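Local coordinates for protein imine reductase (Bacillus cereus, PDB 4D3D) that probably catalyses the NADPH-dependent, S-selective reduction of cyclic imines such as 2-methylpyrroline to the corresponding amines, at residues B[192-195]-B[196-200]; B[182-185]-B[186-190]; B[203-206]-B[207-211]. All blocks are in the same frame, centred on the assembly; numbering follows the deposited sequence.

All three contacts lie in series on one helix, 182-210, which runs from the Rossmann-type domain to the helical domain and in all three contacts touches the second subunit. Interaction 2 is at its start, about 5 Å from the chain's centre, where one flank rests on strands 131-137 and 149-155; apolar and tyrosine-edge contacts join its turns. Interaction 1 follows with its centre 15 Å further on; all its touching residues are buried, and it combines a hydroxyl and water bridge with a ring between methionine and ligand. Interaction 3, about 32 Å from interaction 2 between centres, ends the helix with isoleucine-imidazole and leucine-amide contacts: it is buried at His-203 and exposed at Ala-210.

Interaction 1 of 3, residues B[192-195]-B[196-200]; sequences DIFW and TAMLS. With P4C (O-acetaldehydyl-hexaethylene glycol), chain D.
Hydrogen bonding joins Asp-192 to Thr-196 one helical turn on. The hydroxyl OG1 of Thr-196 donates to the backbone O of Asp-192 at 2.7 Å, tilted 20° from the carbonyl plane, and the same oxygen also takes the N-H of Thr-196. With OG1 beside its own backbone N (chi1 -52°), the hydroxyl turns back along the helix to meet that carbonyl. A water donates to both Asp-192 OD1 and Thr-196 OG1, each at 2.8 Å, bridging the two adjacent side chains.

Aromatic contacts occupy another flank. Met-198 sets CG over one face of the Phe-194 ring, 3.9 Å from its centroid and 16° off the normal, a CH-pi contact; its SD is farther out and oblique, a Met-aromatic approach. Over the opposite face lies the glycol ligand, with P4C C3 3.5 Å from Phe-194 CZ. The ring's CD2 lies over a face of Trp-195.

In the dimer, helix 182-210 is embraced by helices of the second subunit: Asp-192 OD2 bonds to His-203 there, Trp-195 NE1 to Ser-258 of helix 252-268, and Phe-194, bordering ligand at the dimer interface, meets edge-to-face Phe-232 of helix 215-242, a residue lining a glycol pocket in this structure.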
# COMPACT_ATOMS: atom_id res chain seq x y z
N ASP B 192 -4.34 -8.46 0.39
CA ASP B 192 -5.06 -7.34 -0.21
C ASP B 192 -4.09 -6.08 -0.20
O ASP B 192 -3.91 -5.42 -1.25
CB ASP B 192 -6.35 -7.13 0.63
CG ASP B 192 -7.35 -6.17 0.02
OD1 ASP B 192 -7.24 -5.81 -1.16
OD2 ASP B 192 -8.27 -5.83 0.84
N ILE B 193 -3.48 -5.83 0.94
CA ILE B 193 -2.47 -4.71 1.04
C ILE B 193 -1.23 -4.99 0.16
O ILE B 193 -0.85 -4.14 -0.63
CB ILE B 193 -2.09 -4.49 2.48
CG1 ILE B 193 -3.26 -3.96 3.29
CG2 ILE B 193 -0.96 -3.49 2.55
CD1 ILE B 193 -3.01 -3.83 4.79
N PHE B 194 -0.65 -6.18 0.27
CA PHE B 194 0.54 -6.50 -0.48
C PHE B 194 0.40 -6.23 -1.95
O PHE B 194 1.17 -5.48 -2.56
CB PHE B 194 1.03 -7.96 -0.26
CG PHE B 194 2.30 -8.25 -1.08
CD1 PHE B 194 3.53 -7.92 -0.52
CD2 PHE B 194 2.25 -8.84 -2.32
CE1 PHE B 194 4.70 -8.17 -1.24
CE2 PHE B 194 3.40 -9.03 -3.07
CZ PHE B 194 4.61 -8.69 -2.51
N TRP B 195 -0.60 -6.86 -2.56
CA TRP B 195 -0.70 -6.74 -4.01
C TRP B 195 -1.13 -5.33 -4.50
O TRP B 195 -0.60 -4.84 -5.51
CB TRP B 195 -1.69 -7.76 -4.60
CG TRP B 195 -1.29 -9.21 -4.44
CD1 TRP B 195 -1.98 -10.18 -3.78
CD2 TRP B 195 -0.14 -9.84 -4.99
NE1 TRP B 195 -1.35 -11.39 -3.93
CE2 TRP B 195 -0.18 -11.20 -4.60
CE3 TRP B 195 0.94 -9.39 -5.75
CZ2 TRP B 195 0.82 -12.11 -4.95
CZ3 TRP B 195 1.96 -10.34 -6.13
CH2 TRP B 195 1.85 -11.66 -5.73
N THR B 196 -2.00 -4.69 -3.76
CA THR B 196 -2.48 -3.40 -4.18
C THR B 196 -1.35 -2.38 -4.01
O THR B 196 -1.10 -1.56 -4.90
CB THR B 196 -3.73 -2.99 -3.41
OG1 THR B 196 -4.75 -4.03 -3.44
CG2 THR B 196 -4.38 -1.77 -4.04
N ALA B 197 -0.71 -2.39 -2.86
CA ALA B 197 0.41 -1.45 -2.61
C ALA B 197 1.60 -1.73 -3.55
O ALA B 197 2.19 -0.78 -4.12
CB ALA B 197 0.82 -1.53 -1.21
N MET B 198 1.94 -3.01 -3.78
CA MET B 198 3.05 -3.26 -4.71
C MET B 198 2.73 -2.89 -6.15
O MET B 198 3.59 -2.34 -6.91
CB MET B 198 3.50 -4.71 -4.61
CG MET B 198 4.28 -4.98 -3.36
SD MET B 198 5.76 -4.00 -3.01
CE MET B 198 6.78 -4.44 -4.41
N LEU B 199 1.48 -3.07 -6.61
CA LEU B 199 1.13 -2.57 -7.90
C LEU B 199 1.23 -1.03 -7.96
O LEU B 199 1.53 -0.46 -9.01
CB LEU B 199 -0.29 -2.95 -8.40
CG LEU B 199 -0.42 -4.38 -8.91
CD1 LEU B 199 -1.61 -4.59 -9.80
CD2 LEU B 199 0.80 -5.03 -9.39
N SER B 200 0.87 -0.36 -6.87
CA SER B 200 0.96 1.09 -6.91
C SER B 200 2.40 1.56 -7.04
O SER B 200 2.65 2.57 -7.70
CB SER B 200 0.34 1.72 -5.64
OG SER B 200 1.11 1.70 -4.48
O1 P4C D . 4.06 -12.04 0.53
C2 P4C D . 4.04 -12.92 -0.60
C3 P4C D . 4.54 -12.12 -1.77
O4 P4C D . 4.51 -12.91 -2.98
C5 P4C D . 5.69 -12.70 -3.74
C6 P4C D . 6.74 -13.64 -3.24
O7 P4C D . 7.99 -13.12 -3.63
C8 P4C D . 9.01 -13.69 -2.86
C9 P4C D . 10.31 -13.20 -3.46
O10 P4C D . 10.81 -12.28 -2.54
C11 P4C D . 11.40 -11.16 -3.17
C12 P4C D . 12.10 -10.32 -2.15
O13 P4C D . 12.08 -10.97 -0.91
C14 P4C D . 12.67 -10.19 0.09
C15 P4C D . 11.68 -9.86 1.15
O16 P4C D . 12.39 -9.92 2.41
O HOH W 1 -7.52 -4.05 -3.26

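Interaction 2 of 3, residues B[182-185]-B[186-190]; sequences LAML and YYQIQ
Tyr-186 N reaches Leu-182 O at 3.0 Å with an N-H...O angle of 176°, and the i to i+4 pattern of an alpha-helix continues through Gln-188 to Met-184 and Ile-189 to Leu-185, whereas the bond from Tyr-187 N to Ala-183 O is stretched to 3.5 Å and weak.

The Tyr-186 ring turns its edge to the same carbonyl that its backbone engages: CD1 stands 3.2 Å from Leu-182 O, which lies in the plane of the ring. A chi1 of -77° directs CG of the tyrosine away from its carbonyl carbon, and this swings the ring back toward the preceding turn. At 4.4 Å, Leu-182 CD2 makes a looser apolar contact with Tyr-186 CE1. Next along, Leu-185 and Ile-189 cross at an angle through their branches, Leu-185 CD1 being 3.9 Å from Ile-189 CG2. Ile-189 places CG1 between its backbone N and carbonyl carbon (chi1 66°), which leaves CG2 as the branch beside the N that meets the leucine. Met-184 and Gln-188 run alongside each other, and the methyl CE of Met-184 lies 4.0 Å from Gln-188 NE2.

This amide nitrogen is held by the backbone O of Asp-113, while Tyr-186 has Arg-176 as a cation-pi partner and meets Tyr-221 of the second subunit edge-to-face. Across the contact, the side chains meet one another only through carbon or a methyl-amide approach, and the directional bonds belong to the backbone. The chemistry therefore implies largely apolar side-chain contacts between the turns, with a polar end such as Gln-188 NE2 bonded outside the contact.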
# COMPACT_ATOMS: atom_id res chain seq x y z
N LEU B 182 -10.53 -17.50 10.85
CA LEU B 182 -9.54 -16.44 11.15
C LEU B 182 -8.15 -16.59 10.60
O LEU B 182 -7.55 -15.59 10.13
CB LEU B 182 -9.46 -16.17 12.69
CG LEU B 182 -10.71 -15.67 13.35
CD1 LEU B 182 -10.49 -15.67 14.84
CD2 LEU B 182 -11.08 -14.24 12.92
N ALA B 183 -7.62 -17.82 10.53
CA ALA B 183 -6.35 -18.03 9.92
C ALA B 183 -6.34 -17.58 8.46
O ALA B 183 -5.35 -16.95 8.01
CB ALA B 183 -5.95 -19.48 10.01
N MET B 184 -7.44 -17.79 7.75
CA MET B 184 -7.54 -17.34 6.37
C MET B 184 -7.81 -15.81 6.29
O MET B 184 -7.34 -15.13 5.35
CB MET B 184 -8.61 -18.12 5.61
CG MET B 184 -8.27 -19.65 5.43
SD MET B 184 -6.51 -20.15 5.34
CE MET B 184 -6.56 -19.30 3.92
N LEU B 185 -8.56 -15.31 7.24
CA LEU B 185 -8.91 -13.89 7.27
C LEU B 185 -7.64 -13.06 7.34
O LEU B 185 -7.41 -12.20 6.46
CB LEU B 185 -9.81 -13.53 8.39
CG LEU B 185 -10.14 -11.98 8.44
CD1 LEU B 185 -11.03 -11.48 7.30
CD2 LEU B 185 -10.71 -11.76 9.81
N TYR B 186 -6.81 -13.33 8.31
CA TYR B 186 -5.57 -12.53 8.51
C TYR B 186 -4.61 -12.64 7.30
O TYR B 186 -4.05 -11.66 6.81
CB TYR B 186 -4.85 -12.91 9.76
CG TYR B 186 -5.48 -12.36 11.06
CD1 TYR B 186 -6.49 -13.02 11.73
CD2 TYR B 186 -5.10 -11.09 11.56
CE1 TYR B 186 -7.07 -12.50 12.89
CE2 TYR B 186 -5.70 -10.57 12.71
CZ TYR B 186 -6.65 -11.26 13.37
OH TYR B 186 -7.19 -10.73 14.55
N TYR B 187 -4.48 -13.86 6.73
CA TYR B 187 -3.70 -14.05 5.53
C TYR B 187 -4.21 -13.24 4.31
O TYR B 187 -3.45 -12.47 3.68
CB TYR B 187 -3.73 -15.56 5.19
CG TYR B 187 -2.71 -15.87 4.09
CD1 TYR B 187 -1.38 -16.14 4.39
CD2 TYR B 187 -3.11 -15.84 2.78
CE1 TYR B 187 -0.47 -16.39 3.37
CE2 TYR B 187 -2.23 -16.10 1.76
CZ TYR B 187 -0.93 -16.34 2.03
OH TYR B 187 -0.08 -16.60 0.96
N GLN B 188 -5.49 -13.34 4.02
CA GLN B 188 -6.04 -12.71 2.83
C GLN B 188 -6.06 -11.18 2.94
O GLN B 188 -5.79 -10.51 1.93
CB GLN B 188 -7.45 -13.19 2.53
CG GLN B 188 -7.59 -14.67 2.20
CD GLN B 188 -6.71 -15.17 1.07
OE1 GLN B 188 -6.20 -14.39 0.28
NE2 GLN B 188 -6.50 -16.53 1.00
N ILE B 189 -6.38 -10.66 4.11
CA ILE B 189 -6.42 -9.15 4.24
C ILE B 189 -4.96 -8.58 4.15
O ILE B 189 -4.78 -7.48 3.62
CB ILE B 189 -7.18 -8.67 5.49
CG1 ILE B 189 -6.50 -9.06 6.77
CG2 ILE B 189 -8.64 -9.14 5.39
CD1 ILE B 189 -7.29 -8.55 8.01
N GLN B 190 -3.95 -9.31 4.61
CA GLN B 190 -2.56 -8.85 4.40
C GLN B 190 -2.19 -8.91 2.90
O GLN B 190 -1.48 -8.00 2.36
CB GLN B 190 -1.58 -9.67 5.25
CG GLN B 190 -1.54 -9.31 6.73
CD GLN B 190 -0.37 -10.03 7.41
OE1 GLN B 190 0.54 -9.41 8.04
NE2 GLN B 190 -0.29 -11.30 7.14

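Interaction 3 of 3, residues B[203-206]-B[207-211]; sequences HALA and IANAN
Ile-207 reaches back with its terminal methyl CD1 to within 3.9 Å of His-203 CE1, an oblique approach to the imidazole. This belongs to the close-packed part: CG1 of Ile-207 lies opposite the carbonyl carbon (chi1 -63°), which sends the CG1-CD1 arm toward the histidine one turn earlier. The imidazole is gripped at both nitrogens, by Asp-192 of the second subunit at ND1 and by the backbone O of Asp-272 at NE2. Equally tight is the pairing of Leu-205 with Asn-209, where Leu-205 CD1 comes 3.5 Å from Asn-209 ND2, a methyl against an amide committed elsewhere: ND2 to Ile-213 O, OD1 to Lys-304 of the second subunit.

Here helix 182-210 reaches its C-terminal end in the helical domain. Ala-210 N still bonds to Ala-206 O at 3.0 Å, but beyond it the pattern changes: Asn-211 N turns to Ala-208 O at 3.0 Å, with a weak bond left to Ile-207 O.

The loose, solvent side is Ala-210 and Asn-211. Exposed Ala-210 touches the preceding turn through CB, 3.6 Å from Ala-206 O. Partly exposed Asn-211 donates from ND2 to Ile-207 O, one turn earlier, at 3.0 Å, nearly straight (174°) and in its own amide plane.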
# COMPACT_ATOMS: atom_id res chain seq x y z
N HIS B 203 3.25 1.12 -10.74
CA HIS B 203 2.55 2.16 -11.40
C HIS B 203 3.33 3.53 -11.28
O HIS B 203 3.57 4.20 -12.32
CB HIS B 203 1.15 2.29 -10.85
CG HIS B 203 0.32 3.24 -11.62
ND1 HIS B 203 0.22 4.60 -11.29
CD2 HIS B 203 -0.40 3.09 -12.75
CE1 HIS B 203 -0.51 5.22 -12.20
NE2 HIS B 203 -0.94 4.32 -13.07
N ALA B 204 3.66 3.86 -10.05
CA ALA B 204 4.49 5.06 -9.74
C ALA B 204 5.85 4.98 -10.48
O ALA B 204 6.30 5.99 -11.11
CB ALA B 204 4.70 5.19 -8.26
N LEU B 205 6.49 3.82 -10.46
CA LEU B 205 7.75 3.62 -11.19
C LEU B 205 7.57 3.83 -12.69
O LEU B 205 8.43 4.48 -13.37
CB LEU B 205 8.36 2.27 -10.87
CG LEU B 205 9.65 1.94 -11.60
CD1 LEU B 205 10.74 2.96 -11.24
CD2 LEU B 205 10.04 0.55 -11.21
N ALA B 206 6.46 3.37 -13.29
CA ALA B 206 6.25 3.61 -14.70
C ALA B 206 6.19 5.11 -15.07
O ALA B 206 6.67 5.57 -16.15
CB ALA B 206 4.98 2.94 -15.17
N ILE B 207 5.50 5.90 -14.20
CA ILE B 207 5.46 7.37 -14.33
C ILE B 207 6.88 7.91 -14.24
O ILE B 207 7.23 8.78 -15.09
CB ILE B 207 4.55 8.01 -13.28
CG1 ILE B 207 3.10 7.56 -13.46
CG2 ILE B 207 4.60 9.57 -13.37
CD1 ILE B 207 2.18 7.98 -12.33
N ALA B 208 7.66 7.47 -13.29
CA ALA B 208 9.02 8.00 -13.05
C ALA B 208 9.87 7.68 -14.31
O ALA B 208 10.53 8.52 -14.85
CB ALA B 208 9.63 7.32 -11.91
N ASN B 209 9.77 6.45 -14.77
CA ASN B 209 10.47 6.06 -16.04
C ASN B 209 10.08 6.95 -17.21
O ASN B 209 10.97 7.34 -17.99
CB ASN B 209 10.24 4.56 -16.43
CG ASN B 209 10.81 3.52 -15.47
OD1 ASN B 209 10.42 2.33 -15.60
ND2 ASN B 209 11.66 3.85 -14.55
N ALA B 210 8.82 7.28 -17.39
CA ALA B 210 8.40 8.11 -18.50
C ALA B 210 9.03 9.53 -18.42
O ALA B 210 9.13 10.19 -19.44
CB ALA B 210 6.92 8.17 -18.58
N ASN B 211 9.46 9.93 -17.25
CA ASN B 211 10.09 11.25 -16.99
C ASN B 211 11.58 11.17 -16.82
O ASN B 211 12.25 12.10 -16.28
CB ASN B 211 9.42 11.86 -15.78
CG ASN B 211 8.06 12.43 -16.11
OD1 ASN B 211 7.95 13.64 -16.46
ND2 ASN B 211 7.03 11.64 -15.98